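Local coordinates for soluble epoxide hydrolase (PDB 4INZ), which is an enzyme of the alpha/beta hydrolase family, built on a mostly parallel central beta sheet flanked by helices, at residues E88-V93 and A124-E129; H141-M146 and E240-N245; L70-Y75 and L217-N222; W121-A124 and E129-Q132. The protein carries 1 engineered substitution. All coordinates share one frame; numbering follows the deposited sequence.

Interaction 1: residues E88-V93 and A124-E129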
loop_
_atom_site.group_PDB
_atom_site.type_symbol
_atom_site.label_atom_id
_atom_site.label_comp_id
_atom_site.label_asym_id
_atom_site.label_seq_id
_atom_site.Cartn_x
_atom_site.Cartn_y
_atom_site.Cartn_z
ATOM N N GLU A 88 10.723 10.078 -2.594
ATOM C CA GLU A 88 11.613 8.979 -2.953
ATOM C C GLU A 88 11.550 7.853 -1.923
ATOM O O GLU A 88 11.283 8.089 -0.749
ATOM C CB GLU A 88 13.053 9.488 -3.069
ATOM C CG GLU A 88 13.276 10.411 -4.243
ATOM C CD GLU A 88 13.542 9.650 -5.532
ATOM O OE1 GLU A 88 13.476 8.398 -5.514
ATOM O OE2 GLU A 88 13.828 10.300 -6.562
ATOM N N ILE A 89 11.824 6.632 -2.370
ATOM C CA ILE A 89 11.688 5.443 -1.527
ATOM C C ILE A 89 12.438 5.528 -0.189
ATOM O O ILE A 89 11.910 5.114 0.838
ATOM C CB ILE A 89 12.096 4.152 -2.284
ATOM C CG1 ILE A 89 11.783 2.909 -1.444
ATOM C CG2 ILE A 89 13.574 4.200 -2.683
ATOM C CD1 ILE A 89 10.274 2.648 -1.240
ATOM N N ASP A 90 13.658 6.065 -0.185
ATOM C CA ASP A 90 14.409 6.131 1.063
ATOM C C ASP A 90 13.693 7.011 2.090
ATOM O O ASP A 90 13.727 6.736 3.294
ATOM C CB ASP A 90 15.832 6.655 0.835
ATOM C CG ASP A 90 16.724 5.654 0.116
ATOM O OD1 ASP A 90 16.317 4.490 -0.049
ATOM O OD2 ASP A 90 17.852 6.033 -0.269
ATOM N N VAL A 91 13.053 8.073 1.607
ATOM C CA VAL A 91 12.312 8.980 2.476
ATOM C C VAL A 91 11.095 8.272 3.052
ATOM O O VAL A 91 10.842 8.325 4.257
ATOM C CB VAL A 91 11.860 10.243 1.726
ATOM C CG1 VAL A 91 11.077 11.159 2.663
ATOM C CG2 VAL A 91 13.072 10.969 1.154
ATOM N N LEU A 92 10.351 7.600 2.179
ATOM C CA LEU A 92 9.153 6.873 2.581
ATOM C C LEU A 92 9.473 5.768 3.585
ATOM O O LEU A 92 8.728 5.551 4.538
ATOM C CB LEU A 92 8.475 6.277 1.346
ATOM C CG LEU A 92 8.041 7.319 0.310
ATOM C CD1 LEU A 92 7.723 6.666 -1.021
ATOM C CD2 LEU A 92 6.851 8.129 0.815
ATOM N N VAL A 93 10.582 5.068 3.362
ATOM C CA VAL A 93 11.008 4.005 4.266
ATOM C C VAL A 93 11.366 4.556 5.646
ATOM O O VAL A 93 11.054 3.944 6.668
ATOM C CB VAL A 93 12.200 3.197 3.680
ATOM C CG1 VAL A 93 12.875 2.348 4.761
ATOM C CG2 VAL A 93 11.737 2.319 2.521
ATOM N N ALA A 124 10.523 -4.018 5.129
ATOM C CA ALA A 124 10.727 -5.316 5.774
ATOM C C ALA A 124 12.079 -5.920 5.399
ATOM O O ALA A 124 12.750 -6.531 6.233
ATOM C CB ALA A 124 9.592 -6.283 5.419
ATOM N N TYR A 125 12.476 -5.751 4.142
ATOM C CA TYR A 125 13.761 -6.264 3.681
ATOM C C TYR A 125 14.927 -5.531 4.344
ATOM O O TYR A 125 15.927 -6.143 4.720
ATOM C CB TYR A 125 13.873 -6.154 2.156
ATOM C CG TYR A 125 13.432 -7.391 1.401
ATOM C CD1 TYR A 125 14.343 -8.397 1.078
ATOM C CD2 TYR A 125 12.109 -7.551 0.999
ATOM C CE1 TYR A 125 13.947 -9.528 0.382
ATOM C CE2 TYR A 125 11.704 -8.679 0.305
ATOM C CZ TYR A 125 12.626 -9.665 -0.002
ATOM O OH TYR A 125 12.224 -10.787 -0.694
ATOM N N ARG A 126 14.797 -4.216 4.483
ATOM C CA ARG A 126 15.881 -3.404 5.023
ATOM C C ARG A 126 15.897 -3.411 6.550
ATOM O O ARG A 126 16.962 -3.348 7.166
ATOM C CB ARG A 126 15.793 -1.969 4.505
ATOM C CG ARG A 126 15.936 -1.835 2.999
ATOM C CD ARG A 126 15.940 -0.374 2.573
ATOM N NE ARG A 126 16.099 -0.223 1.128
ATOM C CZ ARG A 126 15.994 0.934 0.478
ATOM N NH1 ARG A 126 15.725 2.053 1.145
ATOM N NH2 ARG A 126 16.152 0.973 -0.841
ATOM N N TYR A 127 14.718 -3.487 7.154
ATOM C CA TYR A 127 14.599 -3.446 8.607
ATOM C C TYR A 127 13.763 -4.610 9.127
ATOM O O TYR A 127 12.762 -4.395 9.813
ATOM C CB TYR A 127 13.951 -2.134 9.060
ATOM C CG TYR A 127 14.755 -0.883 8.778
ATOM C CD1 TYR A 127 15.671 -0.400 9.706
ATOM C CD2 TYR A 127 14.578 -0.167 7.601
ATOM C CE1 TYR A 127 16.401 0.751 9.462
ATOM C CE2 TYR A 127 15.302 0.990 7.349
ATOM C CZ TYR A 127 16.212 1.442 8.281
ATOM O OH TYR A 127 16.935 2.590 8.038
ATOM N N PRO A 128 14.176 -5.847 8.817
ATOM C CA PRO A 128 13.371 -7.006 9.213
ATOM C C PRO A 128 13.152 -7.087 10.721
ATOM O O PRO A 128 12.187 -7.709 11.157
ATOM C CB PRO A 128 14.200 -8.196 8.721
ATOM C CG PRO A 128 15.593 -7.661 8.572
ATOM C CD PRO A 128 15.419 -6.247 8.137
ATOM N N GLU A 129 14.028 -6.463 11.503
ATOM C CA GLU A 129 13.899 -6.506 12.955
ATOM C C GLU A 129 12.737 -5.636 13.450
ATOM O O GLU A 129 12.308 -5.752 14.598
ATOM C CB GLU A 129 15.221 -6.115 13.636
ATOM C CG GLU A 129 15.590 -4.639 13.551
ATOM C CD GLU A 129 16.297 -4.261 12.256
ATOM O OE1 GLU A 129 16.449 -5.130 11.369
ATOM O OE2 GLU A 129 16.706 -3.083 12.135
HETATM O O HOH W 1 17.154 3.416 -2.531
#

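Interaction 2: residues H141-M146 and E240-N245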
loop_
_atom_site.group_PDB
_atom_site.type_symbol
_atom_site.label_atom_id
_atom_site.label_comp_id
_atom_site.label_asym_id
_atom_site.label_seq_id
_atom_site.Cartn_x
_atom_site.Cartn_y
_atom_site.Cartn_z
ATOM N N HIS A 141 5.806 -7.193 -5.060
ATOM C CA HIS A 141 6.955 -7.741 -4.350
ATOM C C HIS A 141 8.198 -7.219 -5.064
ATOM O O HIS A 141 8.241 -7.205 -6.288
ATOM C CB HIS A 141 6.941 -9.275 -4.375
ATOM C CG HIS A 141 8.146 -9.893 -3.736
ATOM N ND1 HIS A 141 9.258 -10.279 -4.455
ATOM C CD2 HIS A 141 8.419 -10.178 -2.441
ATOM C CE1 HIS A 141 10.161 -10.780 -3.630
ATOM N NE2 HIS A 141 9.678 -10.727 -2.401
ATOM N N PRO A 142 9.207 -6.767 -4.305
ATOM C CA PRO A 142 10.363 -6.110 -4.931
ATOM C C PRO A 142 10.985 -6.887 -6.091
ATOM O O PRO A 142 11.405 -6.276 -7.075
ATOM C CB PRO A 142 11.351 -5.986 -3.773
ATOM C CG PRO A 142 10.465 -5.825 -2.576
ATOM C CD PRO A 142 9.291 -6.744 -2.837
ATOM N N TYR A 143 11.044 -8.209 -5.986
ATOM C CA TYR A 143 11.761 -8.992 -6.992
ATOM C C TYR A 143 10.855 -9.564 -8.075
ATOM O O TYR A 143 11.158 -9.443 -9.264
ATOM C CB TYR A 143 12.597 -10.100 -6.341
ATOM C CG TYR A 143 13.791 -9.578 -5.573
ATOM C CD1 TYR A 143 13.688 -9.259 -4.225
ATOM C CD2 TYR A 143 15.020 -9.387 -6.203
ATOM C CE1 TYR A 143 14.771 -8.772 -3.519
ATOM C CE2 TYR A 143 16.111 -8.904 -5.506
ATOM C CZ TYR A 143 15.983 -8.597 -4.166
ATOM O OH TYR A 143 17.068 -8.118 -3.467
ATOM N N THR A 144 9.748 -10.187 -7.682
ATOM C CA THR A 144 8.866 -10.771 -8.680
ATOM C C THR A 144 8.245 -9.709 -9.582
ATOM O O THR A 144 7.966 -9.975 -10.748
ATOM C CB THR A 144 7.764 -11.677 -8.068
ATOM O OG1 THR A 144 6.868 -10.893 -7.267
ATOM C CG2 THR A 144 8.386 -12.795 -7.227
ATOM N N PHE A 145 8.035 -8.502 -9.055
ATOM C CA PHE A 145 7.428 -7.458 -9.874
ATOM C C PHE A 145 8.312 -7.066 -11.050
ATOM O O PHE A 145 7.829 -6.882 -12.169
ATOM C CB PHE A 145 7.082 -6.210 -9.061
ATOM C CG PHE A 145 6.375 -5.160 -9.863
ATOM C CD1 PHE A 145 5.131 -5.422 -10.423
ATOM C CD2 PHE A 145 6.946 -3.913 -10.066
ATOM C CE1 PHE A 145 4.470 -4.460 -11.162
ATOM C CE2 PHE A 145 6.286 -2.948 -10.807
ATOM C CZ PHE A 145 5.050 -3.225 -11.359
ATOM N N MET A 146 9.608 -6.920 -10.798
ATOM C CA MET A 146 10.541 -6.614 -11.878
ATOM C C MET A 146 10.581 -7.762 -12.887
ATOM O O MET A 146 10.642 -7.540 -14.094
ATOM C CB MET A 146 11.936 -6.333 -11.325
ATOM C CG MET A 146 11.984 -5.112 -10.427
ATOM S SD MET A 146 11.501 -3.576 -11.256
ATOM C CE MET A 146 12.918 -3.309 -12.338
ATOM N N GLU A 240 19.807 -5.032 -0.621
ATOM C CA GLU A 240 21.002 -5.826 -0.375
ATOM C C GLU A 240 20.679 -7.321 -0.421
ATOM O O GLU A 240 21.423 -8.111 -0.996
ATOM C CB GLU A 240 21.563 -5.471 1.005
ATOM C CG GLU A 240 20.570 -5.720 2.170
ATOM C CD GLU A 240 19.202 -5.054 1.980
ATOM O OE1 GLU A 240 18.180 -5.783 1.876
ATOM O OE2 GLU A 240 19.141 -3.802 1.943
ATOM N N GLU A 241 19.559 -7.699 0.188
ATOM C CA GLU A 241 19.189 -9.104 0.321
ATOM C C GLU A 241 18.068 -9.513 -0.625
ATOM O O GLU A 241 17.174 -8.720 -0.917
ATOM C CB GLU A 241 18.773 -9.403 1.762
ATOM C CG GLU A 241 19.895 -9.956 2.613
ATOM C CD GLU A 241 20.407 -11.278 2.080
ATOM O OE1 GLU A 241 19.669 -12.283 2.173
ATOM O OE2 GLU A 241 21.542 -11.307 1.557
ATOM N N GLU A 242 18.119 -10.761 -1.088
ATOM C CA GLU A 242 17.074 -11.309 -1.948
ATOM C C GLU A 242 16.036 -12.081 -1.146
ATOM O O GLU A 242 14.894 -12.236 -1.581
ATOM C CB GLU A 242 17.672 -12.230 -3.015
ATOM C CG GLU A 242 18.438 -11.509 -4.116
ATOM C CD GLU A 242 18.675 -12.388 -5.336
ATOM O OE1 GLU A 242 18.612 -13.633 -5.204
ATOM O OE2 GLU A 242 18.914 -11.833 -6.431
ATOM N N VAL A 243 16.434 -12.561 0.027
ATOM C CA VAL A 243 15.560 -13.400 0.842
ATOM C C VAL A 243 15.077 -12.693 2.107
ATOM O O VAL A 243 15.863 -12.076 2.823
ATOM C CB VAL A 243 16.257 -14.726 1.215
ATOM C CG1 VAL A 243 15.356 -15.585 2.090
ATOM C CG2 VAL A 243 16.646 -15.476 -0.041
ATOM N N LEU A 244 13.774 -12.776 2.363
ATOM C CA LEU A 244 13.173 -12.228 3.573
ATOM C C LEU A 244 12.690 -13.388 4.441
ATOM O O LEU A 244 11.850 -14.177 4.007
ATOM C CB LEU A 244 11.994 -11.316 3.213
ATOM C CG LEU A 244 11.173 -10.760 4.379
ATOM C CD1 LEU A 244 12.029 -9.831 5.240
ATOM C CD2 LEU A 244 9.928 -10.042 3.872
ATOM N N ASN A 245 13.208 -13.495 5.661
ATOM C CA ASN A 245 12.965 -14.689 6.469
ATOM C C ASN A 245 11.831 -14.640 7.501
ATOM O O ASN A 245 11.560 -15.641 8.173
ATOM C CB ASN A 245 14.264 -15.161 7.125
ATOM C CG ASN A 245 15.215 -15.776 6.126
ATOM O OD1 ASN A 245 16.368 -15.360 6.010
ATOM N ND2 ASN A 245 14.728 -16.764 5.383
#

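Interaction 3: residues L70-Y75 and L217-N222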
loop_
_atom_site.group_PDB
_atom_site.type_symbol
_atom_site.label_atom_id
_atom_site.label_comp_id
_atom_site.label_asym_id
_atom_site.label_seq_id
_atom_site.Cartn_x
_atom_site.Cartn_y
_atom_site.Cartn_z
ATOM N N LEU A 70 -1.855 4.593 8.855
ATOM C CA LEU A 70 -1.162 5.830 8.517
ATOM C C LEU A 70 -1.691 6.441 7.219
ATOM O O LEU A 70 -1.998 5.720 6.270
ATOM C CB LEU A 70 0.332 5.541 8.365
ATOM C CG LEU A 70 1.313 6.692 8.148
ATOM C CD1 LEU A 70 1.311 7.624 9.354
ATOM C CD2 LEU A 70 2.707 6.117 7.919
ATOM N N ASP A 71 -1.799 7.770 7.185
ATOM C CA ASP A 71 -1.938 8.476 5.915
ATOM C C ASP A 71 -0.535 8.798 5.421
ATOM O O ASP A 71 0.185 9.573 6.060
ATOM C CB ASP A 71 -2.734 9.777 6.075
ATOM C CG ASP A 71 -4.220 9.543 6.333
ATOM O OD1 ASP A 71 -4.769 8.502 5.904
ATOM O OD2 ASP A 71 -4.848 10.435 6.940
ATOM N N LEU A 72 -0.130 8.190 4.309
ATOM C CA LEU A 72 1.203 8.438 3.756
ATOM C C LEU A 72 1.404 9.919 3.430
ATOM O O LEU A 72 0.440 10.641 3.183
ATOM C CB LEU A 72 1.420 7.594 2.502
ATOM C CG LEU A 72 1.363 6.079 2.696
ATOM C CD1 LEU A 72 1.555 5.370 1.350
ATOM C CD2 LEU A 72 2.410 5.615 3.709
ATOM N N ARG A 73 2.656 10.367 3.412
ATOM C CA ARG A 73 2.926 11.768 3.114
ATOM C C ARG A 73 2.265 12.143 1.795
ATOM O O ARG A 73 2.280 11.366 0.832
ATOM C CB ARG A 73 4.433 12.082 3.096
ATOM C CG ARG A 73 5.257 11.280 2.089
ATOM C CD ARG A 73 6.686 11.813 1.990
ATOM N NE ARG A 73 7.401 11.780 3.266
ATOM C CZ ARG A 73 8.303 12.689 3.636
ATOM N NH1 ARG A 73 8.606 13.698 2.829
ATOM N NH2 ARG A 73 8.912 12.591 4.811
ATOM N N GLY A 74 1.657 13.325 1.768
ATOM C CA GLY A 74 0.964 13.788 0.584
ATOM C C GLY A 74 -0.517 13.443 0.569
ATOM O O GLY A 74 -1.277 14.055 -0.168
ATOM N N TYR A 75 -0.921 12.469 1.385
ATOM C CA TYR A 75 -2.303 11.978 1.396
ATOM C C TYR A 75 -3.171 12.546 2.517
ATOM O O TYR A 75 -2.715 12.704 3.653
ATOM C CB TYR A 75 -2.324 10.453 1.533
ATOM C CG TYR A 75 -2.025 9.687 0.269
ATOM C CD1 TYR A 75 -0.716 9.500 -0.162
ATOM C CD2 TYR A 75 -3.055 9.126 -0.487
ATOM C CE1 TYR A 75 -0.440 8.770 -1.315
ATOM C CE2 TYR A 75 -2.784 8.404 -1.632
ATOM C CZ TYR A 75 -1.476 8.235 -2.045
ATOM O OH TYR A 75 -1.210 7.511 -3.186
ATOM N N LEU A 217 0.877 11.659 -7.220
ATOM C CA LEU A 217 1.530 11.323 -8.486
ATOM C C LEU A 217 3.051 11.355 -8.377
ATOM O O LEU A 217 3.747 10.636 -9.104
ATOM C CB LEU A 217 1.051 12.260 -9.603
ATOM C CG LEU A 217 -0.434 12.105 -9.948
ATOM C CD1 LEU A 217 -0.937 13.202 -10.883
ATOM C CD2 LEU A 217 -0.700 10.720 -10.544
ATOM N N SER A 218 3.563 12.184 -7.471
ATOM C CA SER A 218 5.008 12.332 -7.288
ATOM C C SER A 218 5.693 11.009 -6.940
ATOM O O SER A 218 6.827 10.765 -7.356
ATOM C CB SER A 218 5.325 13.402 -6.235
ATOM O OG SER A 218 4.970 14.690 -6.699
ATOM N N TYR A 219 5.007 10.161 -6.180
ATOM C CA TYR A 219 5.508 8.821 -5.894
ATOM C C TYR A 219 5.898 8.114 -7.184
ATOM O O TYR A 219 6.984 7.535 -7.285
ATOM C CB TYR A 219 4.426 7.985 -5.218
ATOM C CG TYR A 219 4.168 8.265 -3.760
ATOM C CD1 TYR A 219 3.561 9.445 -3.348
ATOM C CD2 TYR A 219 4.490 7.319 -2.794
ATOM C CE1 TYR A 219 3.301 9.676 -2.015
ATOM C CE2 TYR A 219 4.237 7.542 -1.458
ATOM C CZ TYR A 219 3.646 8.719 -1.072
ATOM O OH TYR A 219 3.396 8.934 0.258
ATOM N N TYR A 220 4.993 8.142 -8.159
ATOM C CA TYR A 220 5.187 7.428 -9.421
ATOM C C TYR A 220 6.311 8.028 -10.256
ATOM O O TYR A 220 6.961 7.333 -11.048
ATOM C CB TYR A 220 3.897 7.426 -10.252
ATOM C CG TYR A 220 2.779 6.588 -9.677
ATOM C CD1 TYR A 220 2.597 5.271 -10.079
ATOM C CD2 TYR A 220 1.899 7.116 -8.737
ATOM C CE1 TYR A 220 1.574 4.498 -9.555
ATOM C CE2 TYR A 220 0.874 6.354 -8.209
ATOM C CZ TYR A 220 0.714 5.042 -8.620
ATOM O OH TYR A 220 -0.303 4.275 -8.094
ATOM N N ARG A 221 6.533 9.323 -10.083
ATOM C CA ARG A 221 7.481 10.042 -10.928
ATOM C C ARG A 221 8.931 9.828 -10.512
ATOM O O ARG A 221 9.849 10.369 -11.131
ATOM C CB ARG A 221 7.108 11.528 -10.989
ATOM C CG ARG A 221 5.817 11.721 -11.760
ATOM C CD ARG A 221 5.167 13.079 -11.577
ATOM N NE ARG A 221 3.983 13.162 -12.425
ATOM C CZ ARG A 221 3.189 14.222 -12.519
ATOM N NH1 ARG A 221 3.437 15.312 -11.805
ATOM N NH2 ARG A 221 2.139 14.184 -13.331
ATOM N N ASN A 222 9.124 9.029 -9.466
ATOM C CA ASN A 222 10.452 8.601 -9.044
ATOM C C ASN A 222 10.743 7.154 -9.417
ATOM O O ASN A 222 11.862 6.679 -9.231
ATOM C CB ASN A 222 10.626 8.776 -7.536
ATOM C CG ASN A 222 10.710 10.231 -7.128
ATOM O OD1 ASN A 222 11.296 11.048 -7.835
ATOM N ND2 ASN A 222 10.129 10.562 -5.984
#

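Interaction 4: residues W121-A124 and E129-Q132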
loop_
_atom_site.group_PDB
_atom_site.type_symbol
_atom_site.label_atom_id
_atom_site.label_comp_id
_atom_site.label_asym_id
_atom_site.label_seq_id
_atom_site.Cartn_x
_atom_site.Cartn_y
_atom_site.Cartn_z
ATOM N N TRP A 121 7.257 -3.803 1.708
ATOM C CA TRP A 121 8.170 -4.892 1.366
ATOM C C TRP A 121 9.598 -4.388 1.513
ATOM O O TRP A 121 10.449 -5.043 2.125
ATOM C CB TRP A 121 7.963 -5.366 -0.078
ATOM C CG TRP A 121 6.830 -6.366 -0.319
ATOM C CD1 TRP A 121 5.665 -6.133 -0.995
ATOM C CD2 TRP A 121 6.797 -7.752 0.064
ATOM N NE1 TRP A 121 4.897 -7.276 -1.033
ATOM C CE2 TRP A 121 5.571 -8.285 -0.391
ATOM C CE3 TRP A 121 7.677 -8.589 0.759
ATOM C CZ2 TRP A 121 5.207 -9.616 -0.182
ATOM C CZ3 TRP A 121 7.314 -9.912 0.970
ATOM C CH2 TRP A 121 6.092 -10.413 0.497
ATOM N N THR A 122 9.856 -3.214 0.943
ATOM C CA THR A 122 11.190 -2.625 0.992
ATOM C C THR A 122 11.633 -2.406 2.442
ATOM O O THR A 122 12.768 -2.718 2.812
ATOM C CB THR A 122 11.245 -1.304 0.204
ATOM O OG1 THR A 122 10.867 -1.549 -1.158
ATOM C CG2 THR A 122 12.647 -0.711 0.234
ATOM N N PHE A 123 10.724 -1.890 3.262
ATOM C CA PHE A 123 11.011 -1.671 4.673
ATOM C C PHE A 123 11.314 -2.982 5.401
ATOM O O PHE A 123 12.242 -3.049 6.211
ATOM C CB PHE A 123 9.844 -0.955 5.363
ATOM C CG PHE A 123 10.059 -0.749 6.832
ATOM C CD1 PHE A 123 10.835 0.311 7.288
ATOM C CD2 PHE A 123 9.524 -1.632 7.756
ATOM C CE1 PHE A 123 11.052 0.496 8.644
ATOM C CE2 PHE A 123 9.730 -1.449 9.111
ATOM C CZ PHE A 123 10.502 -0.384 9.557
ATOM N N ALA A 124 10.523 -4.018 5.129
ATOM C CA ALA A 124 10.727 -5.316 5.774
ATOM C C ALA A 124 12.079 -5.920 5.399
ATOM O O ALA A 124 12.750 -6.531 6.233
ATOM C CB ALA A 124 9.592 -6.283 5.419
ATOM N N GLU A 129 14.028 -6.463 11.503
ATOM C CA GLU A 129 13.899 -6.506 12.955
ATOM C C GLU A 129 12.737 -5.636 13.450
ATOM O O GLU A 129 12.308 -5.752 14.598
ATOM C CB GLU A 129 15.221 -6.115 13.636
ATOM C CG GLU A 129 15.590 -4.639 13.551
ATOM C CD GLU A 129 16.297 -4.261 12.256
ATOM O OE1 GLU A 129 16.449 -5.130 11.369
ATOM O OE2 GLU A 129 16.706 -3.083 12.135
ATOM N N TYR A 130 12.227 -4.770 12.580
ATOM C CA TYR A 130 11.104 -3.910 12.932
ATOM C C TYR A 130 9.779 -4.581 12.579
ATOM O O TYR A 130 8.712 -4.076 12.923
ATOM C CB TYR A 130 11.189 -2.585 12.179
ATOM C CG TYR A 130 12.102 -1.536 12.784
ATOM C CD1 TYR A 130 11.580 -0.442 13.471
ATOM C CD2 TYR A 130 13.480 -1.623 12.645
ATOM C CE1 TYR A 130 12.411 0.534 14.012
ATOM C CE2 TYR A 130 14.315 -0.658 13.179
ATOM C CZ TYR A 130 13.777 0.416 13.864
ATOM O OH TYR A 130 14.620 1.376 14.393
ATOM N N VAL A 131 9.849 -5.714 11.886
ATOM C CA VAL A 131 8.646 -6.376 11.388
ATOM C C VAL A 131 8.486 -7.804 11.922
ATOM O O VAL A 131 9.156 -8.726 11.460
ATOM C CB VAL A 131 8.624 -6.396 9.846
ATOM C CG1 VAL A 131 7.293 -6.939 9.339
ATOM C CG2 VAL A 131 8.869 -5.001 9.297
ATOM N N GLN A 132 7.593 -7.982 12.891
ATOM C CA GLN A 132 7.328 -9.305 13.448
ATOM C C GLN A 132 6.736 -10.229 12.391
ATOM O O GLN A 132 7.170 -11.373 12.218
ATOM C CB GLN A 132 6.354 -9.201 14.617
ATOM C CG GLN A 132 6.811 -8.280 15.729
ATOM C CD GLN A 132 5.716 -8.030 16.738
ATOM O OE1 GLN A 132 5.928 -7.366 17.750
ATOM N NE2 GLN A 132 4.529 -8.565 16.466
#

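Interaction 1: residues E88-V93 and A124-E129
Val93 and Tyr127 form the close-packed half of this contact. The valine methyl CG1 comes up to the edge of the phenol ring, near its plane, with CG1 and Tyr127 CE2 3.8 Å apart. Val93 is buried and its other methyl, CG2, lies 4.2 Å from Arg126 NH1, so one methyl meets the ring and the other approaches the guanidinium obliquely. The more exposed half is polar. Arg126 leaves the helix with CG beside its own backbone N (chi1 -62°) and then runs fully extended, which carries the guanidinium across to Asp90. Its NH1 gives a salt-bridging hydrogen bond of 2.8 Å to Asp90 OD1, with an N-H...O angle of 154°. The oxygen is approached on its anti side, and well out of the carboxylate plane, by 32°. A water makes a second, indirect link, donating to Asp90 OD1 and accepting from Arg126 NH2, which also bonds to Pro238 O. The contact thus joins the first turn of helix 89-102, with Glu88 at its N-cap position, to the C-terminal end of helix 115-126. Val93 continues the packing between these neighbours by touching Thr122 and Phe123, and the Tyr127 ring also meets those of Phe123 and Tyr130.

Interaction 2: residues H141-M146 and E240-N245
The Tyr143 ring points its hydroxyl edge at the 240-245 loop, with Glu241 O near the ring plane and Glu242 CA approaching obliquely; at another part of the rim, in plane, sits His141 CE1. The imidazole of His141 carries Pro142 CD on one face, 3.4 Å above the plane and offset toward the rim, while Thr144 N lies at its edge. Across the contact, Tyr143 OH donates to Glu241 O at a short 2.6 Å. The donor stands 54° out of the carbonyl plane, above the peptide rather than on a lone pair. Tyr143 turns its ring away from the carbonyl carbon (chi1 -70°), which brings the hydroxyl to the loop. Glu242 crosses it at about a right angle, its CG 3.7 Å from Tyr143 OH and 3.8 Å from Tyr143 CE2, so that the aliphatic part of the glutamate covers the hydroxyl end of the ring. Behind the tyrosine, Thr144 N donates to His141 ND1 at 3.3 Å, almost straight at 173°, and this side-chain cap fixes the start of helix 142-151. The contact therefore ties that helix, which follows strand 131-137, to the loop leading into strand 248-253. Tyr270 lies nearly parallel to the Tyr143 ring, and Tyr125 of helix 115-126 hydrogen-bonds both His141 NE2 and Glu242 O.

Interaction 3: residues L70-Y75 and L217-N222
Tyr219 reaches the 70-75 loop because its CG is anti to the carbonyl carbon (chi1 -77°), an orientation that sends the ring off helix 213-220 and its hydroxyl onto the backbone of Arg73. Tyr219 OH donates to Arg73 O at 2.7 Å, in the carbonyl plane and on a lone pair, and the oxygen in turn lies in the plane of the phenol. That carbonyl belongs to the middle peptide of a type II turn from Leu72 to Tyr75, in which Gly74 takes the position with positive phi; the turn's own bond, Tyr75 N to Leu72 O, leaves Arg73 O to the tyrosine. Around the hydroxyl, Leu72 CB packs 3.3 Å from Tyr219 OH and Arg73 CG 3.5 Å from it. The edge of the Tyr75 ring turns toward the face of Tyr219 in an offset edge-to-face pair, with planes 76° apart and CE1 of one ring 3.9 Å from CE1 of the other. The guanidinium of Arg73 turns elsewhere, to a salt bridge with Asp95. The 70-75 loop follows core strand 66-70, whereas helix 213-220 lies in the helical insertion between strands 131-137 and 248-253, so this buried contact is characteristic of the core-to-cap interface of alpha/beta hydrolases.

Interaction 4: residues W121-A124 and E129-Q132
A beta-alpha-beta crossover, strand 108-112 to helix 115-126 to strand 131-137, supplies both sides of this contact: the last turns of the helix fold back against the start of the strand that follows, and the closest pair of CA atoms, those of Ala124 and Val131, is 6.1 Å apart. The packing is apolar throughout, and Phe123 and Val131 carry much of it. With CG anti to the backbone N (chi1 178°), the phenyl ring runs out along the helix surface until its far end meets Tyr130 and Val131. Phe123 CZ lies 3.5 Å from Tyr130 CB, and its edge is turned toward the face of the Tyr130 ring in an offset edge-to-face pair, with centroids 5.8 Å apart and planes at 73°. The Tyr130 phenol itself leads away from the helix, and its hydroxyl is bound by Glu101, with a weak bond to Arg97, so helix 89-102 holds the ring from its polar end. That same helix packs on Phe123 through Arg97 and Ile100, while Leu110 of the first strand touches both Phe123 and Val131. Val131 CG2 meets both the phenyl and Ala124: it sits at the ring edge, 3.7 Å from Phe123 CE2, and 4.1 Å from Ala124 CB.

How the interactions relate
From the N terminus, residues 70-75 open interaction 3, which closes the longest loop, at 217-222. Within that span, 88-93 opens interaction 1, which closes at 124-129, and 121-124 opens interaction 4, a short return ending at 129-132. These two share Ala124 and Glu129. Interaction 2 starts later, at 141-146, and ends at 240-245, so it crosses interaction 3. Interactions 1 and 4 tie helices 89-102 and 115-126 to each other and to the start of strand 131-137, interaction 2 joins helix 142-151 to the loop before strand 248-253, and interaction 3 joins the loop after strand 66-70 to helix 213-220. Leu92 packs on Tyr219, linking interactions 1 and 3, whereas interactions 2 and 3 do not touch.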